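Long-range contact in DNA polymerase (Bacillus phage phi29, PDB 2PY5), which replicates the viral DNA by protein-primed, strand-displacing synthesis with high processivity and proofreads it with a 3'-5' exonuclease: residues F[253-264]-F[429-440]. The protein carries 2 engineered substitutions. Numbering follows the deposited sequence. Where two conformers were deposited one is given.
With EDO (1,2-ethanediol), chain T; EDO (1,2-ethanediol), chain I.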
ATOM      1  N   LEU F 253      -2.059   3.678 -14.301  1.00 32.75           N
ATOM      2  CA  LEU F 253      -0.627   3.716 -14.610  1.00 33.55           C
ATOM      3  C   LEU F 253       0.048   2.334 -14.707  1.00 33.47           C
ATOM      4  O   LEU F 253       0.668   2.015 -15.718  1.00 33.32           O
ATOM      5  CB  LEU F 253       0.098   4.567 -13.556  1.00 35.68           C
ATOM      6  CG  LEU F 253       1.629   4.699 -13.695  1.00 37.02           C
ATOM      7  CD1 LEU F 253       1.965   5.653 -14.778  1.00 38.85           C
ATOM      8  CD2 LEU F 253       2.223   5.125 -12.358  1.00 37.83           C
ATOM      9  N   TYR F 254      -0.045   1.543 -13.650  1.00 32.36           N
ATOM     10  CA  TYR F 254       0.742   0.311 -13.592  1.00 31.55           C
ATOM     11  C   TYR F 254       0.178  -0.752 -14.513  1.00 31.78           C
ATOM     12  O   TYR F 254       0.930  -1.288 -15.340  1.00 31.39           O
ATOM     13  CB  TYR F 254       0.902  -0.166 -12.152  1.00 33.24           C
ATOM     14  CG  TYR F 254       1.870   0.706 -11.363  1.00 32.81           C
ATOM     15  CD1 TYR F 254       1.438   1.487 -10.307  1.00 36.35           C
ATOM     16  CD2 TYR F 254       3.221   0.755 -11.683  1.00 32.82           C
ATOM     17  CE1 TYR F 254       2.342   2.295  -9.594  1.00 35.07           C
ATOM     18  CE2 TYR F 254       4.102   1.535 -10.979  1.00 34.70           C
ATOM     19  CZ  TYR F 254       3.671   2.296  -9.952  1.00 34.31           C
ATOM     20  OH  TYR F 254       4.577   3.083  -9.225  1.00 35.11           O
ATOM     21  N   PRO F 255      -1.149  -1.014 -14.463  1.00 31.96           N
ATOM     22  CA  PRO F 255      -1.686  -1.899 -15.492  1.00 31.90           C
ATOM     23  C   PRO F 255      -1.373  -1.452 -16.928  1.00 30.19           C
ATOM     24  O   PRO F 255      -1.156  -2.304 -17.813  1.00 30.63           O
ATOM     25  CB  PRO F 255      -3.196  -1.877 -15.219  1.00 32.89           C
ATOM     26  CG  PRO F 255      -3.291  -1.669 -13.766  1.00 31.77           C
ATOM     27  CD  PRO F 255      -2.198  -0.633 -13.499  1.00 31.91           C
ATOM     28  N   ALA F 256      -1.367  -0.140 -17.188  1.00 30.24           N
ATOM     29  CA  ALA F 256      -1.036   0.358 -18.518  1.00 31.19           C
ATOM     30  C   ALA F 256       0.389  -0.039 -18.923  1.00 29.42           C
ATOM     31  O   ALA F 256       0.611  -0.439 -20.061  1.00 32.15           O
ATOM     32  CB  ALA F 256      -1.206   1.868 -18.603  1.00 32.84           C
ATOM     33  N   GLN F 257       1.342   0.061 -18.007  1.00 29.67           N
ATOM     34  CA  GLN F 257       2.723  -0.360 -18.345  1.00 31.22           C
ATOM     35  C   GLN F 257       2.788  -1.861 -18.632  1.00 30.54           C
ATOM     36  O   GLN F 257       3.438  -2.315 -19.584  1.00 31.45           O
ATOM     37  CB  GLN F 257       3.730  -0.008 -17.249  1.00 31.95           C
ATOM     38  CG  GLN F 257       3.706   1.420 -16.761  1.00 32.81           C
ATOM     39  CD  GLN F 257       3.557   2.424 -17.849  1.00 31.68           C
ATOM     40  OE1 GLN F 257       4.365   2.487 -18.779  1.00 32.70           O
ATOM     41  NE2 GLN F 257       2.497   3.238 -17.762  1.00 34.35           N
ATOM     42  N   MET F 258       2.100  -2.627 -17.796  1.00 29.67           N
ATOM     43  CA  MET F 258       2.033  -4.085 -17.956  1.00 29.77           C
ATOM     44  C   MET F 258       1.408  -4.490 -19.292  1.00 29.42           C
ATOM     45  O   MET F 258       1.819  -5.475 -19.914  1.00 29.28           O
ATOM     46  CB  MET F 258       1.279  -4.686 -16.765  1.00 29.04           C
ATOM     47  CG  MET F 258       2.011  -4.407 -15.462  1.00 29.51           C
ATOM     48  SD  MET F 258       0.987  -4.650 -13.997  1.00 36.41           S
ATOM     49  CE  MET F 258       1.120  -6.339 -13.942  1.00 31.04           C
ATOM     50  N   TYR F 259       0.433  -3.711 -19.754  1.00 29.99           N
ATOM     51  CA  TYR F 259      -0.302  -4.067 -20.949  1.00 28.35           C
ATOM     52  C   TYR F 259       0.498  -3.840 -22.222  1.00 30.83           C
ATOM     53  O   TYR F 259       0.343  -4.599 -23.169  1.00 33.91           O
ATOM     54  CB  TYR F 259      -1.597  -3.257 -21.029  1.00 28.89           C
ATOM     55  CG  TYR F 259      -2.668  -3.886 -21.894  1.00 28.22           C
ATOM     56  CD1 TYR F 259      -2.929  -3.413 -23.167  1.00 29.17           C
ATOM     57  CD2 TYR F 259      -3.421  -4.954 -21.422  1.00 29.66           C
ATOM     58  CE1 TYR F 259      -3.923  -4.006 -23.973  1.00 29.41           C
ATOM     59  CE2 TYR F 259      -4.420  -5.532 -22.189  1.00 31.37           C
ATOM     60  CZ  TYR F 259      -4.661  -5.064 -23.471  1.00 30.75           C
ATOM     61  OH  TYR F 259      -5.647  -5.630 -24.228  1.00 31.84           O
ATOM     62  N   SER F 260       1.365  -2.816 -22.244  1.00 31.12           N
ATOM     63  CA  SER F 260       1.961  -2.402 -23.523  0.70 34.95           C
ATOM     64  C   SER F 260       3.475  -2.260 -23.581  1.00 33.43           C
ATOM     65  O   SER F 260       4.028  -2.219 -24.690  1.00 34.15           O
ATOM     66  CB  SER F 260       1.323  -1.101 -24.012  0.70 37.72           C
ATOM     67  OG  SER F 260       1.713  -0.006 -23.232  0.70 40.25           O
ATOM     68  N   ARG F 261       4.162  -2.245 -22.444  1.00 31.62           N
ATOM     69  CA  ARG F 261       5.601  -2.034 -22.475  1.00 29.76           C
ATOM     70  C   ARG F 261       6.414  -3.303 -22.672  1.00 31.04           C
ATOM     71  O   ARG F 261       5.961  -4.395 -22.373  1.00 31.94           O
ATOM     72  CB  ARG F 261       6.111  -1.337 -21.205  1.00 29.76           C
ATOM     73  CG  ARG F 261       5.471   0.008 -20.956  1.00 30.52           C
ATOM     74  CD  ARG F 261       5.927   1.079 -21.911  1.00 31.45           C
ATOM     75  NE  ARG F 261       5.589   2.401 -21.392  1.00 31.26           N
ATOM     76  CZ  ARG F 261       5.830   3.549 -22.001  1.00 32.65           C
ATOM     77  NH1 ARG F 261       6.413   3.580 -23.199  1.00 33.55           N
ATOM     78  NH2 ARG F 261       5.491   4.689 -21.408  1.00 34.81           N
ATOM     79  N   LEU F 262       7.613  -3.130 -23.210  1.00 30.59           N
ATOM     80  CA  LEU F 262       8.583  -4.219 -23.305  1.00 31.33           C
ATOM     81  C   LEU F 262       9.065  -4.585 -21.910  1.00 32.74           C
ATOM     82  O   LEU F 262       9.642  -3.749 -21.214  1.00 31.51           O
ATOM     83  CB  LEU F 262       9.766  -3.796 -24.169  1.00 32.30           C
ATOM     84  CG  LEU F 262      10.774  -4.869 -24.545  1.00 32.15           C
ATOM     85  CD1 LEU F 262      10.137  -5.965 -25.439  1.00 33.31           C
ATOM     86  CD2 LEU F 262      11.961  -4.205 -25.244  1.00 35.31           C
ATOM     87  N   LEU F 263       8.860  -5.833 -21.516  1.00 29.94           N
ATOM     88  CA  LEU F 263       9.143  -6.279 -20.151  1.00 31.50           C
ATOM     89  C   LEU F 263       9.989  -7.549 -20.131  1.00 34.13           C
ATOM     90  O   LEU F 263       9.923  -8.367 -21.063  1.00 31.74           O
ATOM     91  CB  LEU F 263       7.852  -6.472 -19.363  1.00 31.02           C
ATOM     92  CG  LEU F 263       6.978  -5.233 -19.143  1.00 28.71           C
ATOM     93  CD1 LEU F 263       5.597  -5.582 -18.601  1.00 30.41           C
ATOM     94  CD2 LEU F 263       7.732  -4.276 -18.205  1.00 32.19           C
ATOM     95  N   PRO F 264      10.794  -7.727 -19.083  1.00 29.59           N
ATOM     96  CA  PRO F 264      11.767  -8.815 -19.053  1.00 28.45           C
ATOM     97  C   PRO F 264      11.181 -10.165 -18.678  1.00 32.03           C
ATOM     98  O   PRO F 264      10.221 -10.254 -17.897  1.00 31.65           O
ATOM     99  CB  PRO F 264      12.728  -8.351 -17.943  1.00 31.03           C
ATOM    100  CG  PRO F 264      11.829  -7.679 -16.999  1.00 31.21           C
ATOM    101  CD  PRO F 264      10.897  -6.895 -17.861  1.00 30.09           C
ATOM    102  N   MET F 429      10.755  -8.174 -13.290  1.00 30.34           N
ATOM    103  CA  MET F 429       9.483  -7.669 -13.770  1.00 30.77           C
ATOM    104  C   MET F 429       9.031  -6.467 -12.957  1.00 29.91           C
ATOM    105  O   MET F 429       8.545  -5.473 -13.509  1.00 30.82           O
ATOM    106  CB  MET F 429       8.427  -8.788 -13.753  1.00 32.40           C
ATOM    107  CG  MET F 429       7.087  -8.462 -14.312  1.00 36.99           C
ATOM    108  SD  MET F 429       7.143  -7.939 -16.026  1.00 32.70           S
ATOM    109  CE  MET F 429       7.073  -9.411 -17.024  1.00 36.73           C
ATOM    110  N   GLY F 430       9.197  -6.533 -11.635  1.00 30.49           N
ATOM    111  CA  GLY F 430       8.877  -5.381 -10.792  1.00 32.26           C
ATOM    112  C   GLY F 430       9.747  -4.176 -11.121  1.00 31.55           C
ATOM    113  O   GLY F 430       9.266  -3.039 -11.229  1.00 32.00           O
ATOM    114  N   VAL F 431      11.046  -4.415 -11.277  1.00 30.06           N
ATOM    115  CA  VAL F 431      11.987  -3.335 -11.582  1.00 28.98           C
ATOM    116  C   VAL F 431      11.533  -2.560 -12.822  1.00 28.95           C
ATOM    117  O   VAL F 431      11.499  -1.329 -12.839  1.00 30.06           O
ATOM    118  CB  VAL F 431      13.411  -3.891 -11.808  1.00 28.43           C
ATOM    119  CG1 VAL F 431      14.296  -2.878 -12.509  1.00 29.36           C
ATOM    120  CG2 VAL F 431      14.010  -4.373 -10.465  1.00 30.35           C
ATOM    121  N   PHE F 432      11.158  -3.289 -13.885  1.00 28.56           N
ATOM    122  CA  PHE F 432      10.788  -2.638 -15.123  1.00 29.32           C
ATOM    123  C   PHE F 432       9.372  -2.076 -15.172  1.00 28.30           C
ATOM    124  O   PHE F 432       9.119  -1.082 -15.850  1.00 29.59           O
ATOM    125  CB  PHE F 432      11.052  -3.583 -16.297  1.00 27.40           C
ATOM    126  CG  PHE F 432      12.487  -3.579 -16.715  1.00 28.86           C
ATOM    127  CD1 PHE F 432      13.416  -4.412 -16.097  1.00 27.52           C
ATOM    128  CD2 PHE F 432      12.933  -2.701 -17.689  1.00 29.13           C
ATOM    129  CE1 PHE F 432      14.747  -4.380 -16.488  1.00 27.62           C
ATOM    130  CE2 PHE F 432      14.274  -2.663 -18.059  1.00 28.25           C
ATOM    131  CZ  PHE F 432      15.171  -3.499 -17.457  1.00 27.51           C
ATOM    132  N   ILE F 433       8.462  -2.676 -14.430  1.00 28.76           N
ATOM    133  CA  ILE F 433       7.110  -2.122 -14.393  1.00 29.11           C
ATOM    134  C   ILE F 433       7.153  -0.736 -13.759  1.00 28.88           C
ATOM    135  O   ILE F 433       6.576   0.220 -14.307  1.00 30.48           O
ATOM    136  CB  ILE F 433       6.119  -3.051 -13.704  1.00 29.93           C
ATOM    137  CG1 ILE F 433       5.817  -4.274 -14.587  1.00 30.27           C
ATOM    138  CG2 ILE F 433       4.794  -2.291 -13.391  1.00 30.36           C
ATOM    139  CD1 ILE F 433       5.113  -5.409 -13.856  1.00 30.58           C
ATOM    140  N   THR F 434       7.860  -0.598 -12.630  1.00 30.42           N
ATOM    141  CA  THR F 434       7.934   0.717 -11.972  1.00 30.98           C
ATOM    142  C   THR F 434       8.810   1.698 -12.784  1.00 30.63           C
ATOM    143  O   THR F 434       8.503   2.899 -12.844  1.00 29.81           O
ATOM    144  CB  THR F 434       8.392   0.629 -10.536  1.00 31.28           C
ATOM    145  OG1 THR F 434       9.741   0.142 -10.479  1.00 32.84           O
ATOM    146  CG2 THR F 434       7.469  -0.265  -9.711  1.00 31.18           C
ATOM    147  N   ALA F 435       9.844   1.189 -13.467  1.00 28.88           N
ATOM    148  CA  ALA F 435      10.703   2.035 -14.302  1.00 28.65           C
ATOM    149  C   ALA F 435       9.926   2.656 -15.454  1.00 27.41           C
ATOM    150  O   ALA F 435      10.001   3.850 -15.696  1.00 30.05           O
ATOM    151  CB  ALA F 435      11.929   1.257 -14.822  1.00 29.27           C
ATOM    152  N   TRP F 436       9.137   1.842 -16.148  1.00 29.35           N
ATOM    153  CA  TRP F 436       8.313   2.366 -17.200  1.00 29.35           C
ATOM    154  C   TRP F 436       7.264   3.357 -16.672  1.00 28.18           C
ATOM    155  O   TRP F 436       6.930   4.320 -17.371  1.00 30.98           O
ATOM    156  CB  TRP F 436       7.629   1.211 -17.950  1.00 29.10           C
ATOM    157  CG  TRP F 436       8.497   0.533 -18.980  1.00 29.14           C
ATOM    158  CD1 TRP F 436       8.850  -0.794 -19.029  1.00 29.16           C
ATOM    159  CD2 TRP F 436       9.044   1.133 -20.159  1.00 30.16           C
ATOM    160  NE1 TRP F 436       9.614  -1.039 -20.148  1.00 30.01           N
ATOM    161  CE2 TRP F 436       9.735   0.118 -20.867  1.00 30.72           C
ATOM    162  CE3 TRP F 436       9.016   2.422 -20.689  1.00 29.26           C
ATOM    163  CZ2 TRP F 436      10.406   0.371 -22.043  1.00 31.51           C
ATOM    164  CZ3 TRP F 436       9.674   2.660 -21.869  1.00 31.23           C
ATOM    165  CH2 TRP F 436      10.364   1.638 -22.533  1.00 31.71           C
ATOM    166  N   ALA F 437       6.718   3.098 -15.478  1.00 29.00           N
ATOM    167  CA  ALA F 437       5.748   4.000 -14.872  1.00 30.32           C
ATOM    168  C   ALA F 437       6.418   5.369 -14.611  1.00 29.92           C
ATOM    169  O   ALA F 437       5.871   6.427 -14.967  1.00 31.50           O
ATOM    170  CB  ALA F 437       5.238   3.426 -13.614  1.00 32.51           C
ATOM    171  N   ARG F 438       7.616   5.342 -14.048  1.00 31.10           N
ATOM    172  CA  ARG F 438       8.354   6.588 -13.826  1.00 32.60           C
ATOM    173  C   ARG F 438       8.620   7.305 -15.140  1.00 30.72           C
ATOM    174  O   ARG F 438       8.454   8.523 -15.248  1.00 31.43           O
ATOM    175  CB  ARG F 438       9.685   6.344 -13.099  1.00 31.46           C
ATOM    176  CG  ARG F 438       9.538   5.965 -11.685  1.00 32.40           C
ATOM    177  CD  ARG F 438      10.891   5.967 -10.955  1.00 32.46           C
ATOM    178  NE  ARG F 438      11.772   4.912 -11.426  1.00 32.01           N
ATOM    179  CZ  ARG F 438      11.671   3.626 -11.101  1.00 29.66           C
ATOM    180  NH1 ARG F 438      10.728   3.202 -10.269  1.00 31.07           N
ATOM    181  NH2 ARG F 438      12.532   2.751 -11.575  1.00 31.35           N
ATOM    182  N   TYR F 439       9.042   6.541 -16.149  1.00 30.72           N
ATOM    183  CA  TYR F 439       9.317   7.083 -17.469  1.00 30.75           C
ATOM    184  C   TYR F 439       8.086   7.813 -18.013  1.00 29.73           C
ATOM    185  O   TYR F 439       8.184   8.909 -18.566  1.00 29.14           O
ATOM    186  CB  TYR F 439       9.730   5.943 -18.414  1.00 32.34           C
ATOM    187  CG  TYR F 439       9.948   6.358 -19.836  1.00 31.94           C
ATOM    188  CD1 TYR F 439      11.179   6.805 -20.259  1.00 33.76           C
ATOM    189  CD2 TYR F 439       8.904   6.318 -20.763  1.00 33.77           C
ATOM    190  CE1 TYR F 439      11.381   7.203 -21.555  1.00 34.01           C
ATOM    191  CE2 TYR F 439       9.099   6.712 -22.068  1.00 33.58           C
ATOM    192  CZ  TYR F 439      10.342   7.155 -22.459  1.00 33.25           C
ATOM    193  OH  TYR F 439      10.575   7.560 -23.769  1.00 37.03           O
ATOM    194  N   THR F 440       6.925   7.180 -17.877  1.00 30.56           N
ATOM    195  CA  THR F 440       5.694   7.770 -18.364  1.00 30.14           C
ATOM    196  C   THR F 440       5.456   9.150 -17.772  1.00 30.14           C
ATOM    197  O   THR F 440       5.134  10.112 -18.493  1.00 30.40           O
ATOM    198  CB  THR F 440       4.513   6.882 -18.048  1.00 30.59           C
ATOM    199  OG1 THR F 440       4.703   5.601 -18.687  1.00 32.30           O
ATOM    200  CG2 THR F 440       3.214   7.521 -18.524  1.00 32.76           C
TER
HETATM  201  C1  EDO T9008       1.845   4.603 -20.860  1.00 28.68           C
HETATM  202  O1  EDO T9008       0.968   4.915 -19.773  1.00 26.18           O
HETATM  203  C2  EDO T9008       1.598   3.185 -21.367  1.00 30.88           C
HETATM  204  O2  EDO T9008       0.270   3.052 -21.895  1.00 29.82           O
HETATM  205  C1  EDO I8004       6.877  -2.300 -26.895  1.00 76.48           C
HETATM  206  O1  EDO I8004       8.171  -1.864 -27.325  1.00 76.05           O
HETATM  207  C2  EDO I8004       5.922  -1.110 -26.837  1.00 76.86           C
HETATM  208  O2  EDO I8004       4.586  -1.478 -27.222  1.00 77.36           O
HETATM  209  O   HOH W   1       6.576   4.326 -10.666  1.00 18.89           O
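Arg-261 lies across one face of the Trp-436 indole, its guanidinium plane only 12° from the ring plane; the aliphatic part joins in, CB standing over the five-membered ring, 3.6 Å from its centroid, as a CH-pi contact. Two in-plane bonds fix the guanidinium's rotation: NE of Arg-261 donates almost straight to OE1 of Gln-257 (2.9 Å, 177°), and its NH2 reaches OG1 of Thr-440 at 3.0 Å. That hydroxyl in turn donates to the carbonyl O of Trp-436. Gln-257 is a knob among Ile-433, Trp-436, Ala-437 and Thr-440; its chain, bent at chi2, curls back until NE2 donates to O of Leu-253, 3.0 Å away. At the indole edge, NE1 of Trp-436 donates to O of Leu-262 (2.9 Å), the acceptor tilted out of the ring plane.

The tightest apolar packing has CB of Ala-437 3.4 Å from CE2 of Tyr-254, and CD1 of Ile-433 abuts CG of Met-258 at 3.6 Å. Leu-263 and Pro-264 extend this core over Met-429 and Phe-432. The Arg-261 side is more open to solvent: Arg-261, Trp-436, Tyr-439 and Thr-440 are partly exposed, and an ethanediol, probably from the crystallisation liquor, is held weakly by Gln-257 NE2.

The axes of segments 253-260 and 429-440 approach to 9.0 Å, their N-to-C directions 111° apart. Tyr-254, itself partly exposed, stacks on Tyr-390 and binds nucleotide, beside Thr-434, probably involved in binding template-primer structures; Leu-253 touches the catalytic-metal ligand Asp-458. This is consistent with a helix-helix packing that lines the polymerisation site of a B-family polymerase.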